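Side-chain contacts in beta-hexosaminidase Amuc_2018 (Akkermansia muciniphila, PDB 6JEB), which hydrolyses terminal non-reducing N-acetylglucosamine and N-acetylgalactosamine units from N-glycans, chitobiose and related beta-linked glycans: residues 62-67 and 84-89; 414-419 and 439-444. All blocks are in the same frame, centred on the assembly; numbering follows the deposited sequence. Where two conformers were deposited one is given.

Contact 1: 62-67 and 84-89; sequences LATLRQ and ITDKPR
T64 meets the end of I84 with its methyl group. CG2 of T64 lies 4.0 Å from CD1 of I84, and the two methyls meet end on. The CA atoms of T64 and I84 are 9.2 Å apart, and the extended I84 side chain (chi2 159°) brings CD1 to the methyl of T64. At T64 the methyl CG2 is anti to the backbone N and OG1 is anti to the carbonyl carbon (chi1 -66°). This splits the side chain into an apolar branch toward I84 and a polar branch on the side of D86. OG1 of T64 stays 4.4 Å from OD2 of D86, too far for a direct hydrogen bond. Y39 on strand 39-44 bridges them: its OH is hydrogen-bonded to OG1 of T64 and weakly to OD2 of D86. K120 NZ also bonds to OG1 of T64. The other carboxylate oxygen, OD1 of D86, takes bonds from W426 NE1 and S11 N, which fixes the rotation of the group. L41 packs on T64 and P10 on I84, extending the apolar side. The contact joins helix 55-73 to strand 79-86 of the mixed sheet, in the non-catalytic domain 2 of glycosyl hydrolase family 20. W426 is the last residue of helix 417-426, so its bond to D86 also ties this domain to the catalytic one. Between the two segments the touch is purely van der Waals and small, with 81 Å² buried. The helix-strand touch is thus apolar, while the buried polar ends of T64 and D86 are met by Y39, K120, W426 and S11.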
ATOM      1  N   LEU A  62     -19.112   4.844  10.761  1.00 13.53           N
ATOM      2  CA  LEU A  62     -19.806   5.502   9.661  1.00 13.67           C
ATOM      3  C   LEU A  62     -19.598   4.764   8.342  1.00 13.01           C
ATOM      4  O   LEU A  62     -20.495   4.764   7.491  1.00 14.27           O
ATOM      5  CB  LEU A  62     -19.378   6.972   9.569  1.00 13.99           C
ATOM      6  CG  LEU A  62     -19.804   7.857  10.747  1.00 15.85           C
ATOM      7  CD1 LEU A  62     -19.129   9.229  10.689  1.00 17.90           C
ATOM      8  CD2 LEU A  62     -21.325   7.995  10.792  1.00 17.39           C
ATOM      9  N   ALA A  63     -18.431   4.133   8.153  1.00 13.59           N
ATOM     10  CA  ALA A  63     -18.211   3.324   6.956  1.00 12.89           C
ATOM     11  C   ALA A  63     -19.131   2.106   6.937  1.00 12.70           C
ATOM     12  O   ALA A  63     -19.675   1.742   5.884  1.00 13.18           O
ATOM     13  CB  ALA A  63     -16.745   2.898   6.870  1.00 15.09           C
ATOM     14  N   THR A  64     -19.320   1.461   8.088  1.00 12.88           N
ATOM     15  CA  THR A  64     -20.288   0.373   8.155  1.00 13.20           C
ATOM     16  C   THR A  64     -21.699   0.877   7.888  1.00 12.90           C
ATOM     17  O   THR A  64     -22.463   0.243   7.149  1.00 13.02           O
ATOM     18  CB  THR A  64     -20.189  -0.296   9.523  1.00 12.58           C
ATOM     19  OG1 THR A  64     -18.909  -0.932   9.615  1.00 13.30           O
ATOM     20  CG2 THR A  64     -21.305  -1.330   9.717  1.00 14.12           C
ATOM     21  N   LEU A  65     -22.061   2.019   8.474  1.00 13.48           N
ATOM     22  CA  LEU A  65     -23.379   2.598   8.224  1.00 13.98           C
ATOM     23  C   LEU A  65     -23.587   2.870   6.737  1.00 14.49           C
ATOM     24  O   LEU A  65     -24.686   2.667   6.207  1.00 15.19           O
ATOM     25  CB  LEU A  65     -23.541   3.877   9.045  1.00 15.85           C
ATOM     26  CG  LEU A  65     -24.908   4.555   9.057  1.00 16.58           C
ATOM     27  CD1 LEU A  65     -25.963   3.584   9.549  1.00 17.67           C
ATOM     28  CD2 LEU A  65     -24.863   5.809   9.930  1.00 18.57           C
ATOM     29  N   ARG A  66     -22.535   3.320   6.049  1.00 14.65           N
ATOM     30  CA  ARG A  66     -22.618   3.563   4.613  0.70 14.70           C
ATOM     31  C   ARG A  66     -22.946   2.274   3.865  1.00 15.19           C
ATOM     32  O   ARG A  66     -23.797   2.261   2.967  1.00 15.54           O
ATOM     33  CB  ARG A  66     -21.284   4.161   4.152  0.70 16.06           C
ATOM     34  CG  ARG A  66     -21.175   4.544   2.698  0.70 17.62           C
ATOM     35  CD  ARG A  66     -19.947   5.452   2.466  0.70 18.83           C
ATOM     36  NE  ARG A  66     -18.717   4.856   2.988  0.70 19.20           N
ATOM     37  CZ  ARG A  66     -17.636   5.538   3.359  0.70 18.07           C
ATOM     38  NH1 ARG A  66     -17.602   6.868   3.274  0.70 19.53           N
ATOM     39  NH2 ARG A  66     -16.576   4.887   3.809  0.70 13.45           N
ATOM     40  N   GLN A  67     -22.270   1.172   4.223  1.00 14.18           N
ATOM     41  CA  GLN A  67     -22.547  -0.100   3.562  1.00 13.21           C
ATOM     42  C   GLN A  67     -23.957  -0.584   3.875  1.00 15.20           C
ATOM     43  O   GLN A  67     -24.641  -1.127   2.996  1.00 16.26           O
ATOM     44  CB  GLN A  67     -21.505  -1.153   3.946  1.00 14.35           C
ATOM     45  CG  GLN A  67     -20.121  -0.832   3.407  1.00 13.96           C
ATOM     46  CD  GLN A  67     -19.210  -2.045   3.361  1.00 13.07           C
ATOM     47  OE1 GLN A  67     -19.588  -3.137   3.788  1.00 14.60           O
ATOM     48  NE2 GLN A  67     -18.005  -1.863   2.828  1.00 13.16           N
ATOM     49  N   ILE A  84     -23.817  -4.340  16.122  1.00 12.16           N
ATOM     50  CA  ILE A  84     -22.508  -4.603  15.545  1.00 12.48           C
ATOM     51  C   ILE A  84     -21.483  -4.000  16.493  1.00 13.25           C
ATOM     52  O   ILE A  84     -21.528  -2.798  16.776  1.00 14.10           O
ATOM     53  CB  ILE A  84     -22.387  -3.962  14.153  1.00 14.16           C
ATOM     54  CG1 ILE A  84     -23.434  -4.540  13.191  1.00 15.75           C
ATOM     55  CG2 ILE A  84     -20.970  -4.133  13.612  1.00 14.50           C
ATOM     56  CD1 ILE A  84     -23.710  -3.637  11.992  1.00 16.88           C
ATOM     57  N   THR A  85     -20.562  -4.820  16.995  1.00 13.11           N
ATOM     58  CA  THR A  85     -19.476  -4.338  17.840  1.00 13.23           C
ATOM     59  C   THR A  85     -18.183  -4.712  17.137  1.00 11.71           C
ATOM     60  O   THR A  85     -17.954  -5.892  16.858  1.00 13.90           O
ATOM     61  CB  THR A  85     -19.536  -4.984  19.226  1.00 13.04           C
ATOM     62  OG1 THR A  85     -20.863  -4.855  19.749  1.00 15.87           O
ATOM     63  CG2 THR A  85     -18.548  -4.307  20.175  1.00 15.28           C
ATOM     64  N   ASP A  86     -17.347  -3.719  16.836  1.00 12.06           N
ATOM     65  CA  ASP A  86     -16.339  -3.932  15.812  1.00 11.78           C
ATOM     66  C   ASP A  86     -15.058  -3.180  16.140  1.00 12.92           C
ATOM     67  O   ASP A  86     -15.096  -2.044  16.626  1.00 13.65           O
ATOM     68  CB  ASP A  86     -16.906  -3.439  14.477  1.00 12.50           C
ATOM     69  CG  ASP A  86     -16.281  -4.111  13.273  1.00 11.63           C
ATOM     70  OD1 ASP A  86     -15.498  -5.076  13.432  1.00 13.31           O
ATOM     71  OD2 ASP A  86     -16.596  -3.653  12.153  1.00 13.42           O
ATOM     72  N   LYS A  87     -13.924  -3.818  15.840  1.00 13.20           N
ATOM     73  CA  LYS A  87     -12.595  -3.276  16.079  1.00 13.14           C
ATOM     74  C   LYS A  87     -11.657  -4.087  15.201  1.00 14.28           C
ATOM     75  O   LYS A  87     -11.861  -5.303  15.071  1.00 15.23           O
ATOM     76  CB  LYS A  87     -12.216  -3.454  17.562  1.00 16.16           C
ATOM     77  CG  LYS A  87     -10.885  -2.834  17.980  1.00 21.66           C
ATOM     78  CD  LYS A  87     -10.535  -3.175  19.429  1.00 21.62           C
ATOM     79  CE  LYS A  87      -9.222  -2.530  19.845  1.00 20.15           C
ATOM     80  NZ  LYS A  87      -8.130  -2.787  18.833  1.00 26.76           N
ATOM     81  N   PRO A  88     -10.650  -3.477  14.582  1.00 13.38           N
ATOM     82  CA  PRO A  88      -9.806  -4.222  13.640  1.00 14.07           C
ATOM     83  C   PRO A  88      -8.806  -5.150  14.313  1.00 12.91           C
ATOM     84  O   PRO A  88      -8.219  -4.840  15.354  1.00 14.12           O
ATOM     85  CB  PRO A  88      -9.054  -3.115  12.893  1.00 14.11           C
ATOM     86  CG  PRO A  88      -9.019  -1.970  13.854  1.00 14.06           C
ATOM     87  CD  PRO A  88     -10.366  -2.031  14.548  1.00 14.22           C
ATOM     88  N   ARG A  89      -8.573  -6.278  13.641  1.00 13.22           N
ATOM     89  CA  ARG A  89      -7.548  -7.221  14.075  1.00 12.68           C
ATOM     90  C   ARG A  89      -6.160  -6.593  14.026  1.00 13.11           C
ATOM     91  O   ARG A  89      -5.358  -6.763  14.959  1.00 14.75           O
ATOM     92  CB  ARG A  89      -7.596  -8.473  13.196  1.00 13.67           C
ATOM     93  CG  ARG A  89      -6.555  -9.515  13.572  1.00 14.44           C
ATOM     94  CD  ARG A  89      -6.572 -10.719  12.650  1.00 14.53           C
ATOM     95  NE  ARG A  89      -5.575 -11.707  13.064  1.00 15.53           N
ATOM     96  CZ  ARG A  89      -5.173 -12.736  12.320  1.00 15.14           C
ATOM     97  NH1 ARG A  89      -5.671 -12.923  11.095  1.00 15.66           N
ATOM     98  NH2 ARG A  89      -4.261 -13.573  12.799  1.00 18.27           N
TER

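Contact 2: 414-419 and 439-444; sequences AYPRAC and RKLADH
L441 makes the apolar contacts of this pair, with one methyl on P416 alone and the other shared with C419. Both its methyls reach CB of P416: CD2 and CD1 of L441 each lie 3.8 Å from that atom. CD2 also approaches CG of P416 at 4.0 Å. The leucine side chain runs roughly perpendicular to that of P416. SG of C419 is 3.9 Å from CD1 of L441. L441 has CG anti to the backbone N (chi1 -175°), which carries its fork across to the other segment. No hydrogen bond links the two segments.

Backbone bonding shapes the proline side. The peptide before P416 is cis, at the break between helices 407-414 and 417-426. N of C419 bonds to O of P416 at 2.9 Å, and the CB atoms of both residues point toward segment 439-444.

Polar ends bond elsewhere. K440 NZ bridges E9 and E423, while H444 bonds Y119 and S5. L372 of helix 372-376 touches both P416 and L441 and widens the apolar patch. The start of helix 417-426, with the cis-proline turn before it, packs on helix 434-452 outside the parallel strands of a TIM barrel, the catalytic fold of glycosyl hydrolase family 20.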
ATOM      1  N   ALA A 414      -7.022  -4.136  -8.925  1.00 13.22           N
ATOM      2  CA  ALA A 414      -7.068  -3.939  -7.479  1.00 13.57           C
ATOM      3  C   ALA A 414      -8.299  -4.586  -6.855  1.00 13.31           C
ATOM      4  O   ALA A 414      -8.206  -5.172  -5.771  1.00 14.33           O
ATOM      5  CB  ALA A 414      -7.006  -2.450  -7.133  1.00 14.38           C
ATOM      6  N   TYR A 415      -9.470  -4.481  -7.520  1.00 13.23           N
ATOM      7  CA  TYR A 415     -10.742  -4.978  -7.009  1.00 13.71           C
ATOM      8  C   TYR A 415     -11.234  -6.154  -7.842  1.00 13.32           C
ATOM      9  O   TYR A 415     -11.020  -6.189  -9.059  1.00 14.97           O
ATOM     10  CB  TYR A 415     -11.808  -3.867  -7.007  1.00 14.09           C
ATOM     11  CG  TYR A 415     -11.505  -2.838  -5.943  1.00 13.24           C
ATOM     12  CD1 TYR A 415     -11.968  -3.006  -4.642  1.00 14.21           C
ATOM     13  CD2 TYR A 415     -10.687  -1.747  -6.219  1.00 13.06           C
ATOM     14  CE1 TYR A 415     -11.650  -2.107  -3.652  1.00 14.58           C
ATOM     15  CE2 TYR A 415     -10.363  -0.828  -5.231  1.00 13.28           C
ATOM     16  CZ  TYR A 415     -10.842  -1.021  -3.948  1.00 13.12           C
ATOM     17  OH  TYR A 415     -10.528  -0.134  -2.955  1.00 14.49           O
ATOM     18  N   PRO A 416     -11.915  -7.137  -7.226  1.00 14.10           N
ATOM     19  CA  PRO A 416     -12.325  -7.194  -5.816  1.00 14.47           C
ATOM     20  C   PRO A 416     -11.291  -7.768  -4.843  1.00 13.90           C
ATOM     21  O   PRO A 416     -11.632  -7.930  -3.676  1.00 13.82           O
ATOM     22  CB  PRO A 416     -13.532  -8.135  -5.855  1.00 14.02           C
ATOM     23  CG  PRO A 416     -13.188  -9.085  -6.949  1.00 14.82           C
ATOM     24  CD  PRO A 416     -12.551  -8.210  -8.012  1.00 14.50           C
ATOM     25  N   ARG A 417     -10.068  -8.084  -5.282  1.00 13.26           N
ATOM     26  CA  ARG A 417      -9.113  -8.661  -4.335  1.00 12.95           C
ATOM     27  C   ARG A 417      -8.828  -7.735  -3.158  1.00 13.13           C
ATOM     28  O   ARG A 417      -8.624  -8.216  -2.039  1.00 14.19           O
ATOM     29  CB  ARG A 417      -7.840  -9.131  -5.034  1.00 13.92           C
ATOM     30  CG  ARG A 417      -8.072 -10.418  -5.831  1.00 14.70           C
ATOM     31  CD  ARG A 417      -6.862 -10.799  -6.673  1.00 14.83           C
ATOM     32  NE  ARG A 417      -6.544  -9.751  -7.638  1.00 14.34           N
ATOM     33  CZ  ARG A 417      -5.524  -9.802  -8.489  1.00 13.72           C
ATOM     34  NH1 ARG A 417      -4.735 -10.870  -8.527  1.00 13.85           N
ATOM     35  NH2 ARG A 417      -5.307  -8.789  -9.320  1.00 13.76           N
ATOM     36  N   ALA A 418      -8.852  -6.414  -3.370  1.00 12.60           N
ATOM     37  CA  ALA A 418      -8.659  -5.497  -2.247  1.00 12.60           C
ATOM     38  C   ALA A 418      -9.724  -5.685  -1.170  1.00 13.13           C
ATOM     39  O   ALA A 418      -9.452  -5.439   0.007  1.00 14.07           O
ATOM     40  CB  ALA A 418      -8.634  -4.040  -2.725  1.00 13.43           C
ATOM     41  N   CYS A 419     -10.936  -6.113  -1.552  1.00 13.36           N
ATOM     42  CA  CYS A 419     -11.971  -6.417  -0.562  1.00 13.36           C
ATOM     43  C   CYS A 419     -11.549  -7.575   0.330  1.00 13.55           C
ATOM     44  O   CYS A 419     -11.802  -7.564   1.543  1.00 13.64           O
ATOM     45  CB  CYS A 419     -13.287  -6.773  -1.260  1.00 14.68           C
ATOM     46  SG  CYS A 419     -13.856  -5.553  -2.463  1.00 15.84           S
ATOM     47  N   ARG A 439     -20.549 -14.569  -0.525  1.00 18.37           N
ATOM     48  CA  ARG A 439     -21.935 -14.111  -0.492  1.00 18.71           C
ATOM     49  C   ARG A 439     -22.000 -12.588  -0.458  1.00 18.88           C
ATOM     50  O   ARG A 439     -22.716 -11.965  -1.252  1.00 20.08           O
ATOM     51  CB  ARG A 439     -22.638 -14.688   0.738  1.00 20.11           C
ATOM     52  CG  ARG A 439     -24.022 -14.088   0.991  1.00 21.21           C
ATOM     53  CD  ARG A 439     -24.604 -14.505   2.344  1.00 21.85           C
ATOM     54  NE  ARG A 439     -23.871 -13.953   3.484  1.00 21.81           N
ATOM     55  CZ  ARG A 439     -24.050 -12.727   3.969  1.00 21.85           C
ATOM     56  NH1 ARG A 439     -24.920 -11.903   3.399  1.00 22.15           N
ATOM     57  NH2 ARG A 439     -23.344 -12.318   5.017  1.00 22.45           N
ATOM     58  N   LYS A 440     -21.249 -11.973   0.455  1.00 17.27           N
ATOM     59  CA  LYS A 440     -21.293 -10.520   0.596  1.00 16.55           C
ATOM     60  C   LYS A 440     -20.753  -9.823  -0.645  1.00 17.46           C
ATOM     61  O   LYS A 440     -21.289  -8.791  -1.066  1.00 17.65           O
ATOM     62  CB  LYS A 440     -20.479 -10.095   1.816  1.00 16.87           C
ATOM     63  CG  LYS A 440     -20.958 -10.716   3.112  1.00 17.08           C
ATOM     64  CD  LYS A 440     -20.187 -10.166   4.299  1.00 15.83           C
ATOM     65  CE  LYS A 440     -18.720 -10.596   4.256  1.00 15.85           C
ATOM     66  NZ  LYS A 440     -17.914  -9.969   5.356  1.00 15.25           N
ATOM     67  N   LEU A 441     -19.675 -10.351  -1.225  1.00 18.08           N
ATOM     68  CA  LEU A 441     -19.083  -9.693  -2.384  1.00 19.16           C
ATOM     69  C   LEU A 441     -20.053  -9.653  -3.560  1.00 19.94           C
ATOM     70  O   LEU A 441     -20.063  -8.684  -4.330  1.00 20.17           O
ATOM     71  CB  LEU A 441     -17.791 -10.393  -2.775  1.00 19.87           C
ATOM     72  CG  LEU A 441     -17.085  -9.649  -3.903  1.00 22.11           C
ATOM     73  CD1 LEU A 441     -16.431  -8.364  -3.399  1.00 21.13           C
ATOM     74  CD2 LEU A 441     -16.106 -10.552  -4.573  1.00 23.97           C
ATOM     75  N   ALA A 442     -20.874 -10.690  -3.715  1.00 20.76           N
ATOM     76  CA  ALA A 442     -21.904 -10.656  -4.744  1.00 22.20           C
ATOM     77  C   ALA A 442     -22.844  -9.472  -4.541  1.00 22.58           C
ATOM     78  O   ALA A 442     -23.198  -8.778  -5.503  1.00 23.97           O
ATOM     79  CB  ALA A 442     -22.672 -11.977  -4.752  1.00 23.94           C
ATOM     80  N   ASP A 443     -23.249  -9.214  -3.291  1.00 21.69           N
ATOM     81  CA  ASP A 443     -24.082  -8.047  -3.012  1.00 21.12           C
ATOM     82  C   ASP A 443     -23.330  -6.750  -3.275  1.00 19.52           C
ATOM     83  O   ASP A 443     -23.936  -5.750  -3.681  1.00 19.50           O
ATOM     84  CB  ASP A 443     -24.557  -8.062  -1.557  1.00 23.29           C
ATOM     85  CG  ASP A 443     -25.495  -9.219  -1.247  1.00 28.53           C
ATOM     86  OD1 ASP A 443     -26.116  -9.778  -2.186  1.00 29.89           O
ATOM     87  OD2 ASP A 443     -25.622  -9.560  -0.051  1.00 29.87           O
ATOM     88  N   HIS A 444     -22.013  -6.741  -3.046  1.00 17.03           N
ATOM     89  CA  HIS A 444     -21.228  -5.528  -3.233  1.00 16.00           C
ATOM     90  C   HIS A 444     -21.127  -5.092  -4.690  1.00 16.27           C
ATOM     91  O   HIS A 444     -20.814  -3.925  -4.949  1.00 17.04           O
ATOM     92  CB  HIS A 444     -19.850  -5.691  -2.603  1.00 14.53           C
ATOM     93  CG  HIS A 444     -19.832  -5.362  -1.148  1.00 14.01           C
ATOM     94  ND1 HIS A 444     -19.035  -4.371  -0.616  1.00 14.27           N
ATOM     95  CD2 HIS A 444     -20.563  -5.854  -0.119  1.00 15.66           C
ATOM     96  CE1 HIS A 444     -19.256  -4.287   0.685  1.00 15.37           C
ATOM     97  NE2 HIS A 444     -20.185  -5.171   1.011  1.00 14.96           N
TER

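Both contacts are small and without a direct hydrogen bond between their segments. Contact 1 is fully buried; contact 2 lies nearer the surface on its L441 side. Contact 1 sets a helix against a strand of the mixed sheet in domain 2. Contact 2 sets a cis-proline turn and the helix start after it against helix 434-452, beside the catalytic barrel. Contact 1 has a polar flank served by a tyrosine, whereas contact 2 joins only apolar groups and a thiol. They share no element, yet they touch: OE1 of Q67 lies 3.3 Å from CE1 of H444. R66 also touches R451 of helix 434-452, consistent with a join between domain 2 and the catalytic part.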